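Local coordinates for Oxidored_FMN domain-containing protein ([Pseudomonas] geniculata N1, PDB 6L6J) that probably oxidises the amine 6-hydroxypseudooxynicotine, a nicotine-related compound, with the help of bound flavin mononucleotide and a 4Fe-4S cluster, at residues Leu38-Ala43 with Glu370-Gly375; Ser269-Glu274 with Val568-Ser573; Pro434-Trp439 with Ala534-Asp539. All coordinates share one frame; numbering follows the deposited sequence.

Contact 1 of 3, residues Leu38-Ala43 with Glu370-Gly375; sequences LEEMIA and EEHVSG
E40 and H372 bring their CA atoms to 5.2 Å, and A43 and E371 bring theirs to 5.5 Å, which sets the N-terminal part of helix 38-51 beside the irregular segment 370-375. The helix belongs to the TIM barrel: it connects the first two strands of the closed eight-stranded parallel sheet, 24-26 and 55-62. The partner segment follows the cluster ligand C362 on the way to strand 390-394 of the ADP-binding, Rossmann-like half, so the contact ties this linker to the outside of the barrel. H372 has its CG anti to the backbone N (chi1 172°), which lays one ring face against the helix, and E39 CB sits over that face, 3.5 Å from the ring centroid and 15° off the normal, a CH-pi contact. The E39 chain then bends, and OE1 makes a salt bridge with R88 of helix 83-94; OE2 stays 4.1 Å from H372 ND1, too far for a bond. One turn on, the methyl of A43 packs against the CB atoms of E371 and H372, with A43 CB 3.6 Å from E371 CB. The extended chain of E40 reaches across to V373, its carboxylate passing beside CG2. No direct hydrogen bond joins the two segments. E371 is committed on both oxygens: OE2 pairs with R48 further along the same helix, and OE1 takes a bond from a water that bridges the segments. This water donates to E40 O at 2.7 Å and to E371 OE1 at 2.9 Å, while accepting only a weak bond from H372 N.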
ATOM      1  N   LEU A  38      16.176 -13.508   0.978  1.00 36.82           N
ATOM      2  CA  LEU A  38      16.050 -13.827   2.426  1.00 34.24           C
ATOM      3  C   LEU A  38      16.458 -12.607   3.270  1.00 33.09           C
ATOM      4  O   LEU A  38      15.787 -12.317   4.270  1.00 28.55           O
ATOM      5  CB  LEU A  38      16.931 -15.050   2.713  1.00 32.67           C
ATOM      6  CG  LEU A  38      16.707 -15.769   4.041  1.00 33.37           C
ATOM      7  CD1 LEU A  38      15.281 -16.276   4.161  1.00 33.30           C
ATOM      8  CD2 LEU A  38      17.704 -16.918   4.196  1.00 32.38           C
ATOM      9  N   GLU A  39      17.542 -11.931   2.888  1.00 34.82           N
ATOM     10  CA  GLU A  39      18.155 -10.856   3.714  1.00 35.65           C
ATOM     11  C   GLU A  39      17.197  -9.661   3.762  1.00 33.97           C
ATOM     12  O   GLU A  39      17.087  -9.007   4.837  1.00 32.97           O
ATOM     13  CB  GLU A  39      19.540 -10.513   3.171  1.00 37.35           C
ATOM     14  CG  GLU A  39      20.552 -11.632   3.365  1.00 41.10           C
ATOM     15  CD  GLU A  39      21.048 -11.786   4.795  1.00 46.77           C
ATOM     16  OE1 GLU A  39      21.350 -12.943   5.198  1.00 49.12           O
ATOM     17  OE2 GLU A  39      21.134 -10.747   5.510  1.00 51.13           O
ATOM     18  N   GLU A  40      16.509  -9.413   2.646  1.00 34.34           N
ATOM     19  CA  GLU A  40      15.473  -8.350   2.510  1.00 32.95           C
ATOM     20  C   GLU A  40      14.353  -8.640   3.530  1.00 31.65           C
ATOM     21  O   GLU A  40      14.045  -7.767   4.372  1.00 30.79           O
ATOM     22  CB  GLU A  40      14.993  -8.273   1.057  1.00 31.39           C
ATOM     23  CG  GLU A  40      16.133  -8.124   0.062  1.00 34.27           C
ATOM     24  CD  GLU A  40      15.774  -7.687  -1.353  1.00 35.61           C
ATOM     25  OE1 GLU A  40      14.565  -7.700  -1.709  1.00 34.37           O
ATOM     26  OE2 GLU A  40      16.722  -7.383  -2.120  1.00 35.57           O
ATOM     27  N   MET A  41      13.787  -9.842   3.464  1.00 29.58           N
ATOM     28  CA  MET A  41      12.742 -10.353   4.381  1.00 28.93           C
ATOM     29  C   MET A  41      13.198 -10.228   5.845  1.00 28.06           C
ATOM     30  O   MET A  41      12.479  -9.612   6.638  1.00 27.78           O
ATOM     31  CB  MET A  41      12.483 -11.811   4.018  1.00 29.61           C
ATOM     32  CG  MET A  41      11.468 -12.490   4.875  1.00 32.47           C
ATOM     33  SD  MET A  41      11.092 -14.061   4.069  1.00 40.96           S
ATOM     34  CE  MET A  41       9.928 -13.481   2.839  1.00 43.58           C
ATOM     35  N   ILE A  42      14.374 -10.769   6.175  1.00 26.92           N
ATOM     36  CA  ILE A  42      14.988 -10.719   7.533  1.00 26.12           C
ATOM     37  C   ILE A  42      15.033  -9.258   8.002  1.00 24.89           C
ATOM     38  O   ILE A  42      14.387  -8.964   9.001  1.00 28.12           O
ATOM     39  CB  ILE A  42      16.362 -11.425   7.546  1.00 26.24           C
ATOM     40  CG1 ILE A  42      16.205 -12.946   7.616  1.00 27.96           C
ATOM     41  CG2 ILE A  42      17.257 -10.932   8.665  1.00 26.62           C
ATOM     42  CD1 ILE A  42      17.448 -13.723   7.179  1.00 28.11           C
ATOM     43  N   ALA A  43      15.750  -8.383   7.306  1.00 25.08           N
ATOM     44  CA  ALA A  43      15.937  -6.949   7.660  1.00 26.46           C
ATOM     45  C   ALA A  43      14.565  -6.246   7.746  1.00 29.16           C
ATOM     46  O   ALA A  43      14.349  -5.410   8.648  1.00 28.71           O
ATOM     47  CB  ALA A  43      16.842  -6.284   6.635  1.00 26.38           C
ATOM     48  N   GLU A 370      14.019  -1.177   1.865  1.00 28.16           N
ATOM     49  CA  GLU A 370      15.422  -0.731   1.646  1.00 30.26           C
ATOM     50  C   GLU A 370      16.313  -1.098   2.844  1.00 31.03           C
ATOM     51  O   GLU A 370      17.507  -0.682   2.828  1.00 30.66           O
ATOM     52  CB  GLU A 370      15.508   0.792   1.482  1.00 31.43           C
ATOM     53  CG  GLU A 370      14.762   1.354   0.292  1.00 31.21           C
ATOM     54  CD  GLU A 370      15.115   0.731  -1.039  1.00 31.57           C
ATOM     55  OE1 GLU A 370      16.321   0.682  -1.378  1.00 29.85           O
ATOM     56  OE2 GLU A 370      14.156   0.293  -1.738  1.00 33.58           O
ATOM     57  N   GLU A 371      15.772  -1.777   3.864  1.00 29.57           N
ATOM     58  CA  GLU A 371      16.497  -2.083   5.137  1.00 30.64           C
ATOM     59  C   GLU A 371      17.830  -2.797   4.811  1.00 34.23           C
ATOM     60  O   GLU A 371      18.893  -2.380   5.345  1.00 30.07           O
ATOM     61  CB  GLU A 371      15.630  -2.926   6.086  1.00 29.63           C
ATOM     62  CG  GLU A 371      14.344  -2.246   6.552  1.00 27.92           C
ATOM     63  CD  GLU A 371      13.080  -2.456   5.714  1.00 26.31           C
ATOM     64  OE1 GLU A 371      13.150  -2.982   4.588  1.00 22.84           O
ATOM     65  OE2 GLU A 371      12.002  -2.065   6.199  1.00 28.50           O
ATOM     66  N   HIS A 372      17.790  -3.803   3.918  1.00 36.15           N
ATOM     67  CA  HIS A 372      18.973  -4.595   3.478  1.00 32.88           C
ATOM     68  C   HIS A 372      19.601  -3.971   2.232  1.00 33.09           C
ATOM     69  O   HIS A 372      20.808  -3.794   2.266  1.00 39.45           O
ATOM     70  CB  HIS A 372      18.621  -6.060   3.207  1.00 31.98           C
ATOM     71  CG  HIS A 372      19.762  -6.797   2.597  1.00 33.94           C
ATOM     72  ND1 HIS A 372      20.798  -7.317   3.358  1.00 33.15           N
ATOM     73  CD2 HIS A 372      20.079  -7.046   1.298  1.00 37.05           C
ATOM     74  CE1 HIS A 372      21.684  -7.897   2.555  1.00 33.04           C
ATOM     75  NE2 HIS A 372      21.268  -7.743   1.283  1.00 31.59           N
ATOM     76  N   VAL A 373      18.824  -3.684   1.181  1.00 30.49           N
ATOM     77  CA  VAL A 373      19.331  -3.259  -0.164  1.00 31.14           C
ATOM     78  C   VAL A 373      20.194  -1.997  -0.020  1.00 30.81           C
ATOM     79  O   VAL A 373      21.247  -1.887  -0.685  1.00 29.13           O
ATOM     80  CB  VAL A 373      18.192  -3.016  -1.178  1.00 32.13           C
ATOM     81  CG1 VAL A 373      18.650  -2.165  -2.352  1.00 32.46           C
ATOM     82  CG2 VAL A 373      17.579  -4.312  -1.699  1.00 31.54           C
ATOM     83  N   SER A 374      19.767  -1.063   0.814  1.00 29.81           N
ATOM     84  CA  SER A 374      20.389   0.276   0.921  1.00 30.03           C
ATOM     85  C   SER A 374      21.024   0.509   2.302  1.00 31.28           C
ATOM     86  O   SER A 374      21.755   1.507   2.424  1.00 34.96           O
ATOM     87  CB  SER A 374      19.367   1.330   0.584  1.00 30.00           C
ATOM     88  OG  SER A 374      18.936   1.214  -0.766  1.00 25.40           O
ATOM     89  N   GLY A 375      20.768  -0.359   3.293  1.00 31.84           N
ATOM     90  CA  GLY A 375      21.121  -0.138   4.718  1.00 30.04           C
ATOM     91  C   GLY A 375      20.355   1.012   5.387  1.00 30.25           C
ATOM     92  O   GLY A 375      20.915   1.623   6.308  1.00 28.63           O
TER
HETATM   93  O   HOH W   1      14.745  -5.266   3.668  1.00 28.57           O

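Contact 2 of 3, residues Ser269-Glu274 with Val568-Ser573; sequences SSRFFE and VHVVNS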
ATOM      1  N   SER A 269      -7.867   1.922   0.119  1.00 29.13           N
ATOM      2  CA  SER A 269      -7.174   3.214  -0.137  1.00 29.46           C
ATOM      3  C   SER A 269      -7.879   4.344   0.615  1.00 28.13           C
ATOM      4  O   SER A 269      -9.106   4.273   0.731  1.00 31.36           O
ATOM      5  CB  SER A 269      -7.140   3.508  -1.598  1.00 30.60           C
ATOM      6  OG  SER A 269      -7.082   4.902  -1.814  1.00 34.02           O
ATOM      7  N   SER A 270      -7.135   5.357   1.068  1.00 26.71           N
ATOM      8  CA  SER A 270      -7.663   6.539   1.814  1.00 25.16           C
ATOM      9  C   SER A 270      -8.624   7.372   0.941  1.00 24.13           C
ATOM     10  O   SER A 270      -9.444   8.113   1.531  1.00 20.17           O
ATOM     11  CB  SER A 270      -6.557   7.394   2.392  1.00 24.00           C
ATOM     12  OG  SER A 270      -5.923   8.187   1.389  1.00 26.56           O
ATOM     13  N   ARG A 271      -8.530   7.268  -0.394  1.00 23.36           N
ATOM     14  CA  ARG A 271      -9.514   7.886  -1.340  1.00 27.63           C
ATOM     15  C   ARG A 271     -10.966   7.384  -1.085  1.00 28.84           C
ATOM     16  O   ARG A 271     -11.925   8.039  -1.532  1.00 28.48           O
ATOM     17  CB  ARG A 271      -9.100   7.629  -2.802  1.00 26.20           C
ATOM     18  CG  ARG A 271      -7.998   8.552  -3.305  1.00 26.09           C
ATOM     19  CD  ARG A 271      -8.064   8.839  -4.778  1.00 27.66           C
ATOM     20  NE  ARG A 271      -7.561   7.733  -5.581  1.00 29.14           N
ATOM     21  CZ  ARG A 271      -7.586   7.677  -6.914  1.00 31.40           C
ATOM     22  NH1 ARG A 271      -8.124   8.653  -7.640  1.00 29.89           N
ATOM     23  NH2 ARG A 271      -7.051   6.632  -7.519  1.00 35.52           N
ATOM     24  N   PHE A 272     -11.164   6.246  -0.420  1.00 28.40           N
ATOM     25  CA  PHE A 272     -12.485   5.580  -0.370  1.00 27.86           C
ATOM     26  C   PHE A 272     -12.802   5.013   1.020  1.00 30.94           C
ATOM     27  O   PHE A 272     -13.995   4.779   1.278  1.00 31.63           O
ATOM     28  CB  PHE A 272     -12.539   4.523  -1.469  1.00 27.52           C
ATOM     29  CG  PHE A 272     -12.401   5.083  -2.863  1.00 28.04           C
ATOM     30  CD1 PHE A 272     -13.413   5.857  -3.417  1.00 26.70           C
ATOM     31  CD2 PHE A 272     -11.248   4.858  -3.614  1.00 28.35           C
ATOM     32  CE1 PHE A 272     -13.290   6.375  -4.698  1.00 27.67           C
ATOM     33  CE2 PHE A 272     -11.123   5.377  -4.895  1.00 27.77           C
ATOM     34  CZ  PHE A 272     -12.142   6.132  -5.436  1.00 28.61           C
ATOM     35  N   PHE A 273     -11.805   4.791   1.887  1.00 30.07           N
ATOM     36  CA  PHE A 273     -12.036   4.277   3.261  1.00 30.30           C
ATOM     37  C   PHE A 273     -11.374   5.223   4.260  1.00 28.29           C
ATOM     38  O   PHE A 273     -10.517   5.949   3.815  1.00 28.15           O
ATOM     39  CB  PHE A 273     -11.554   2.827   3.328  1.00 29.70           C
ATOM     40  CG  PHE A 273     -12.183   1.913   2.305  1.00 28.69           C
ATOM     41  CD1 PHE A 273     -11.748   1.923   0.987  1.00 29.64           C
ATOM     42  CD2 PHE A 273     -13.204   1.033   2.651  1.00 27.61           C
ATOM     43  CE1 PHE A 273     -12.320   1.079   0.039  1.00 30.45           C
ATOM     44  CE2 PHE A 273     -13.777   0.194   1.705  1.00 29.40           C
ATOM     45  CZ  PHE A 273     -13.337   0.218   0.396  1.00 30.26           C
ATOM     46  N   GLU A 274     -11.808   5.244   5.525  1.00 31.63           N
ATOM     47  CA  GLU A 274     -11.041   5.830   6.674  1.00 33.58           C
ATOM     48  C   GLU A 274     -10.866   4.755   7.755  1.00 30.40           C
ATOM     49  O   GLU A 274     -11.279   3.604   7.524  1.00 31.80           O
ATOM     50  CB  GLU A 274     -11.696   7.122   7.204  1.00 40.42           C
ATOM     51  CG  GLU A 274     -10.740   8.095   7.976  1.00 41.17           C
ATOM     52  CD  GLU A 274      -9.486   8.671   7.303  1.00 40.70           C
ATOM     53  OE1 GLU A 274      -9.157   8.275   6.162  1.00 46.47           O
ATOM     54  OE2 GLU A 274      -8.827   9.507   7.906  1.00 36.17           O
ATOM     55  N   VAL A 568     -11.703  -0.543  -9.042  1.00 27.57           N
ATOM     56  CA  VAL A 568     -13.130  -0.904  -8.813  1.00 25.71           C
ATOM     57  C   VAL A 568     -13.839   0.236  -8.064  1.00 25.13           C
ATOM     58  O   VAL A 568     -15.026   0.429  -8.283  1.00 25.04           O
ATOM     59  CB  VAL A 568     -13.236  -2.249  -8.075  1.00 25.99           C
ATOM     60  CG1 VAL A 568     -12.614  -2.169  -6.682  1.00 27.83           C
ATOM     61  CG2 VAL A 568     -14.669  -2.754  -7.992  1.00 24.89           C
ATOM     62  N   HIS A 569     -13.146   0.953  -7.182  1.00 26.66           N
ATOM     63  CA  HIS A 569     -13.720   2.061  -6.367  1.00 24.75           C
ATOM     64  C   HIS A 569     -13.808   3.335  -7.211  1.00 25.93           C
ATOM     65  O   HIS A 569     -14.822   4.049  -7.065  1.00 27.33           O
ATOM     66  CB  HIS A 569     -12.915   2.313  -5.076  1.00 25.16           C
ATOM     67  CG  HIS A 569     -12.765   1.098  -4.237  1.00 24.57           C
ATOM     68  ND1 HIS A 569     -13.783   0.188  -4.095  1.00 25.44           N
ATOM     69  CD2 HIS A 569     -11.709   0.613  -3.559  1.00 25.92           C
ATOM     70  CE1 HIS A 569     -13.372  -0.804  -3.336  1.00 26.89           C
ATOM     71  NE2 HIS A 569     -12.085  -0.584  -3.017  1.00 27.45           N
ATOM     72  N   VAL A 570     -12.794   3.632  -8.034  1.00 25.90           N
ATOM     73  CA  VAL A 570     -12.818   4.827  -8.925  1.00 27.37           C
ATOM     74  C   VAL A 570     -14.022   4.665  -9.865  1.00 30.39           C
ATOM     75  O   VAL A 570     -14.875   5.594  -9.900  1.00 30.87           O
ATOM     76  CB  VAL A 570     -11.513   5.037  -9.710  1.00 26.65           C
ATOM     77  CG1 VAL A 570     -11.606   6.280 -10.571  1.00 27.13           C
ATOM     78  CG2 VAL A 570     -10.285   5.137  -8.818  1.00 28.62           C
ATOM     79  N   VAL A 571     -14.101   3.527 -10.571  1.00 29.02           N
ATOM     80  CA  VAL A 571     -15.213   3.204 -11.510  1.00 29.33           C
ATOM     81  C   VAL A 571     -16.552   3.398 -10.770  1.00 28.84           C
ATOM     82  O   VAL A 571     -17.330   4.279 -11.210  1.00 28.10           O
ATOM     83  CB  VAL A 571     -15.067   1.795 -12.120  1.00 29.41           C
ATOM     84  CG1 VAL A 571     -16.302   1.381 -12.900  1.00 31.30           C
ATOM     85  CG2 VAL A 571     -13.841   1.683 -12.999  1.00 28.64           C
ATOM     86  N   ASN A 572     -16.815   2.647  -9.690  1.00 29.86           N
ATOM     87  CA  ASN A 572     -18.088   2.763  -8.913  1.00 32.11           C
ATOM     88  C   ASN A 572     -18.361   4.234  -8.585  1.00 31.74           C
ATOM     89  O   ASN A 572     -19.497   4.659  -8.752  1.00 34.08           O
ATOM     90  CB  ASN A 572     -18.105   1.980  -7.602  1.00 31.21           C
ATOM     91  CG  ASN A 572     -18.170   0.486  -7.818  1.00 32.70           C
ATOM     92  OD1 ASN A 572     -18.340   0.037  -8.940  1.00 30.67           O
ATOM     93  ND2 ASN A 572     -17.981  -0.287  -6.752  1.00 35.69           N
ATOM     94  N   SER A 573     -17.345   4.972  -8.157  1.00 29.40           N
ATOM     95  CA  SER A 573     -17.422   6.422  -7.866  1.00 30.39           C
ATOM     96  C   SER A 573     -17.982   7.173  -9.080  1.00 31.10           C
ATOM     97  O   SER A 573     -18.892   8.002  -8.903  1.00 32.11           O
ATOM     98  CB  SER A 573     -16.061   6.938  -7.478  1.00 33.84           C
ATOM     99  OG  SER A 573     -16.108   8.319  -7.202  1.00 38.88           O
TER
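The ring of F272 carries H569 CB over one face, 3.5 Å from its centroid, a CH-pi contact. H569 is itself layered: V568 CG1 lies over one face, and the edge of F273 points at the opposite one, edge-to-face with planes at 68° and centroids 5.1 Å apart. S269 O also lies at the F273 edge. The rings of F272 and H569 meet obliquely, completing an aromatic cluster. Beside it, V570 CG2 sits over a face of the R271 guanidinium, 3.8 Å from NH2, and 4.0 Å from F272 CZ. An ST turn shapes the loop: S269 OG accepts from R271 N at 3.1 Å. With CG beside its backbone N (chi1 -55°), H569 reaches toward the loop, and NE2 bonds to A264 O, fixing the ring's rotation; R271 NE pairs with E566. Without the F272 ring, as with an alanine here, H569 CB would probably face a gap and V570 CG2 would lose its aromatic neighbour. No hydrogen bond crosses the contact, which implies that dispersion and ring electrostatics join the barrel loop to helix 567-577, the polar ends being anchored from outside.

Contact 3 of 3, residues Pro434-Trp439 with Ala534-Asp539; sequences PRLSAW and AAVVAD
R435 and D539 form the polar half of this contact: NH1 donates to OD2 at 3.1 Å with an N-H...O angle of 154°, as part of a salt bridge. The oxygen lies at the edge of the guanidinium, practically in its plane, whereas NH1 approaches the carboxylate on the syn side but 23° out of its plane. One bond therefore joins the groups, not a flat two-pronged pair. The apolar half centres on V536, which stands one helical turn before D539 and projects toward the same loop. V536 CG1 is met by P434 CD and by L436 CD1, each at 4.2 Å, and lies 3.5 Å from P434 O; V536 CG2 comes within 4.2 Å of L436 CG.

Second partners position these groups. R435 has left-handed helical backbone angles, and its CG sits between the backbone N and the carbonyl carbon (chi1 66°), after which the bent chain brings the guanidinium across to the helix. NE has its own partner in R271 O, while D539 OD1 pairs with R543 NE; the aspartate is thus shared by two arginines, which would probably favour its charged form. L436 CD2 in turn rests over the centre of one face of the W439 ring, 3.7 Å above the plane, and W439 meets Y532 edge-to-face.

The loop belongs to the Rossmann-like NAD(P)-binding region and the helix to the OYE-like region, so the contact joins the former to a second alpha/beta region that probably shares its type of fold. Away from the loop, helix 533-542 packs on neighbouring parallel strands of a mixed sheet, with A534 and V537 touching V525 of strand 522-527 and A538 touching V548 of strand 547-552. Alongside runs helix 567-577, whose V570 touches A535 and whose S573 touches D539.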
ATOM      1  N   PRO A 434     -10.553  16.512  -4.229  1.00 35.40           N
ATOM      2  CA  PRO A 434     -11.401  15.507  -3.596  1.00 34.69           C
ATOM      3  C   PRO A 434     -10.690  14.151  -3.446  1.00 35.59           C
ATOM      4  O   PRO A 434     -10.091  13.661  -4.390  1.00 35.72           O
ATOM      5  CB  PRO A 434     -12.603  15.377  -4.543  1.00 34.47           C
ATOM      6  CG  PRO A 434     -12.612  16.670  -5.313  1.00 33.96           C
ATOM      7  CD  PRO A 434     -11.147  17.029  -5.472  1.00 35.13           C
ATOM      8  N   ARG A 435     -10.768  13.641  -2.223  1.00 33.16           N
ATOM      9  CA  ARG A 435     -10.370  12.311  -1.675  1.00 34.18           C
ATOM     10  C   ARG A 435      -8.851  12.148  -1.630  1.00 31.52           C
ATOM     11  O   ARG A 435      -8.422  11.041  -1.292  1.00 32.80           O
ATOM     12  CB  ARG A 435     -11.199  11.152  -2.244  1.00 33.67           C
ATOM     13  CG  ARG A 435     -11.083  10.822  -3.714  1.00 33.21           C
ATOM     14  CD  ARG A 435     -12.443  10.461  -4.312  1.00 32.38           C
ATOM     15  NE  ARG A 435     -13.211   9.601  -3.438  1.00 36.41           N
ATOM     16  CZ  ARG A 435     -14.514   9.344  -3.529  1.00 38.31           C
ATOM     17  NH1 ARG A 435     -15.228   9.847  -4.512  1.00 38.90           N
ATOM     18  NH2 ARG A 435     -15.096   8.543  -2.651  1.00 37.24           N
ATOM     19  N   LEU A 436      -8.102  13.251  -1.697  1.00 30.01           N
ATOM     20  CA  LEU A 436      -6.622  13.244  -1.590  1.00 30.26           C
ATOM     21  C   LEU A 436      -6.183  13.902  -0.287  1.00 31.71           C
ATOM     22  O   LEU A 436      -5.018  14.258  -0.174  1.00 38.55           O
ATOM     23  CB  LEU A 436      -6.024  14.002  -2.781  1.00 32.83           C
ATOM     24  CG  LEU A 436      -5.997  13.275  -4.121  1.00 30.92           C
ATOM     25  CD1 LEU A 436      -4.958  13.923  -5.012  1.00 32.79           C
ATOM     26  CD2 LEU A 436      -5.715  11.784  -3.965  1.00 32.65           C
ATOM     27  N   SER A 437      -7.074  14.023   0.685  1.00 33.64           N
ATOM     28  CA  SER A 437      -6.847  14.786   1.940  1.00 31.66           C
ATOM     29  C   SER A 437      -5.741  14.146   2.777  1.00 30.90           C
ATOM     30  O   SER A 437      -4.833  14.898   3.198  1.00 31.18           O
ATOM     31  CB  SER A 437      -8.109  14.916   2.733  1.00 29.69           C
ATOM     32  OG  SER A 437      -7.903  15.822   3.783  1.00 29.77           O
ATOM     33  N   ALA A 438      -5.839  12.836   3.049  1.00 30.83           N
ATOM     34  CA  ALA A 438      -4.859  12.061   3.862  1.00 30.79           C
ATOM     35  C   ALA A 438      -3.416  12.222   3.339  1.00 31.83           C
ATOM     36  O   ALA A 438      -2.502  12.074   4.130  1.00 34.33           O
ATOM     37  CB  ALA A 438      -5.236  10.606   3.867  1.00 31.72           C
ATOM     38  N   TRP A 439      -3.197  12.513   2.051  1.00 31.54           N
ATOM     39  CA  TRP A 439      -1.826  12.592   1.472  1.00 34.00           C
ATOM     40  C   TRP A 439      -1.089  13.820   2.034  1.00 34.71           C
ATOM     41  O   TRP A 439       0.133  13.900   1.834  1.00 32.21           O
ATOM     42  CB  TRP A 439      -1.836  12.554  -0.069  1.00 33.27           C
ATOM     43  CG  TRP A 439      -2.443  11.302  -0.646  1.00 34.29           C
ATOM     44  CD1 TRP A 439      -3.288  10.404  -0.038  1.00 34.14           C
ATOM     45  CD2 TRP A 439      -2.296  10.836  -1.989  1.00 32.32           C
ATOM     46  NE1 TRP A 439      -3.651   9.411  -0.902  1.00 31.07           N
ATOM     47  CE2 TRP A 439      -3.067   9.662  -2.113  1.00 32.10           C
ATOM     48  CE3 TRP A 439      -1.597  11.315  -3.097  1.00 37.30           C
ATOM     49  CZ2 TRP A 439      -3.158   8.964  -3.313  1.00 34.22           C
ATOM     50  CZ3 TRP A 439      -1.695  10.631  -4.287  1.00 37.77           C
ATOM     51  CH2 TRP A 439      -2.468   9.469  -4.388  1.00 37.07           C
ATOM     52  N   ALA A 534      -6.206  12.457 -13.178  1.00 25.09           N
ATOM     53  CA  ALA A 534      -7.325  12.687 -14.116  1.00 26.92           C
ATOM     54  C   ALA A 534      -8.637  12.266 -13.457  1.00 27.76           C
ATOM     55  O   ALA A 534      -9.637  12.980 -13.676  1.00 27.97           O
ATOM     56  CB  ALA A 534      -7.092  11.978 -15.426  1.00 26.59           C
ATOM     57  N   ALA A 535      -8.655  11.154 -12.712  1.00 26.56           N
ATOM     58  CA  ALA A 535      -9.887  10.658 -12.050  1.00 27.25           C
ATOM     59  C   ALA A 535     -10.268  11.675 -10.974  1.00 27.70           C
ATOM     60  O   ALA A 535     -11.483  11.909 -10.745  1.00 31.75           O
ATOM     61  CB  ALA A 535      -9.715   9.276 -11.460  1.00 26.18           C
ATOM     62  N   VAL A 536      -9.268  12.283 -10.360  1.00 23.88           N
ATOM     63  CA  VAL A 536      -9.497  13.253  -9.257  1.00 25.69           C
ATOM     64  C   VAL A 536     -10.078  14.543  -9.851  1.00 25.63           C
ATOM     65  O   VAL A 536     -10.990  15.110  -9.220  1.00 25.57           O
ATOM     66  CB  VAL A 536      -8.217  13.458  -8.413  1.00 24.12           C
ATOM     67  CG1 VAL A 536      -8.369  14.540  -7.364  1.00 22.95           C
ATOM     68  CG2 VAL A 536      -7.802  12.160  -7.740  1.00 24.52           C
ATOM     69  N   VAL A 537      -9.605  14.995 -11.015  1.00 26.70           N
ATOM     70  CA  VAL A 537     -10.098  16.277 -11.602  1.00 27.62           C
ATOM     71  C   VAL A 537     -11.545  16.029 -12.030  1.00 26.50           C
ATOM     72  O   VAL A 537     -12.396  16.849 -11.695  1.00 25.95           O
ATOM     73  CB  VAL A 537      -9.216  16.867 -12.724  1.00 26.55           C
ATOM     74  CG1 VAL A 537      -7.791  17.103 -12.268  1.00 27.71           C
ATOM     75  CG2 VAL A 537      -9.210  16.043 -13.966  1.00 28.91           C
ATOM     76  N   ALA A 538     -11.812  14.878 -12.636  1.00 27.79           N
ATOM     77  CA  ALA A 538     -13.164  14.444 -13.059  1.00 28.45           C
ATOM     78  C   ALA A 538     -14.123  14.614 -11.881  1.00 30.63           C
ATOM     79  O   ALA A 538     -15.132  15.322 -12.018  1.00 31.15           O
ATOM     80  CB  ALA A 538     -13.127  13.008 -13.538  1.00 28.66           C
ATOM     81  N   ASP A 539     -13.768  14.014 -10.742  1.00 34.70           N
ATOM     82  CA  ASP A 539     -14.562  14.047  -9.490  1.00 34.03           C
ATOM     83  C   ASP A 539     -14.804  15.506  -9.111  1.00 33.83           C
ATOM     84  O   ASP A 539     -15.961  15.877  -8.935  1.00 37.72           O
ATOM     85  CB  ASP A 539     -13.866  13.289  -8.365  1.00 36.23           C
ATOM     86  CG  ASP A 539     -14.828  12.774  -7.312  1.00 40.59           C
ATOM     87  OD1 ASP A 539     -15.666  13.568  -6.844  1.00 43.47           O
ATOM     88  OD2 ASP A 539     -14.766  11.575  -7.009  1.00 42.10           O
TER

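How the contacts relate
Contacts 2 and 3 form one continuous interface, their centres 10 Å apart, with R271 O and R435 NE separated by 2.8 Å in a probable hydrogen bond; both segments of contact 3 fall between those of contact 2 along the chain. Together they bring barrel, Rossmann-like and OYE-like regions into mutual touch. Contact 1 lies on the opposite side of the chain's centre, with centres about 32 Å from contact 2 and 34 Å from contact 3, and is a second, separate join to the barrel. FMN and the iron-sulfur cluster lie near both groups of contacts: the side chain of F273 is about 8 Å from FMN, and those of E371, R271 and L436 are each about 11 Å from the cluster.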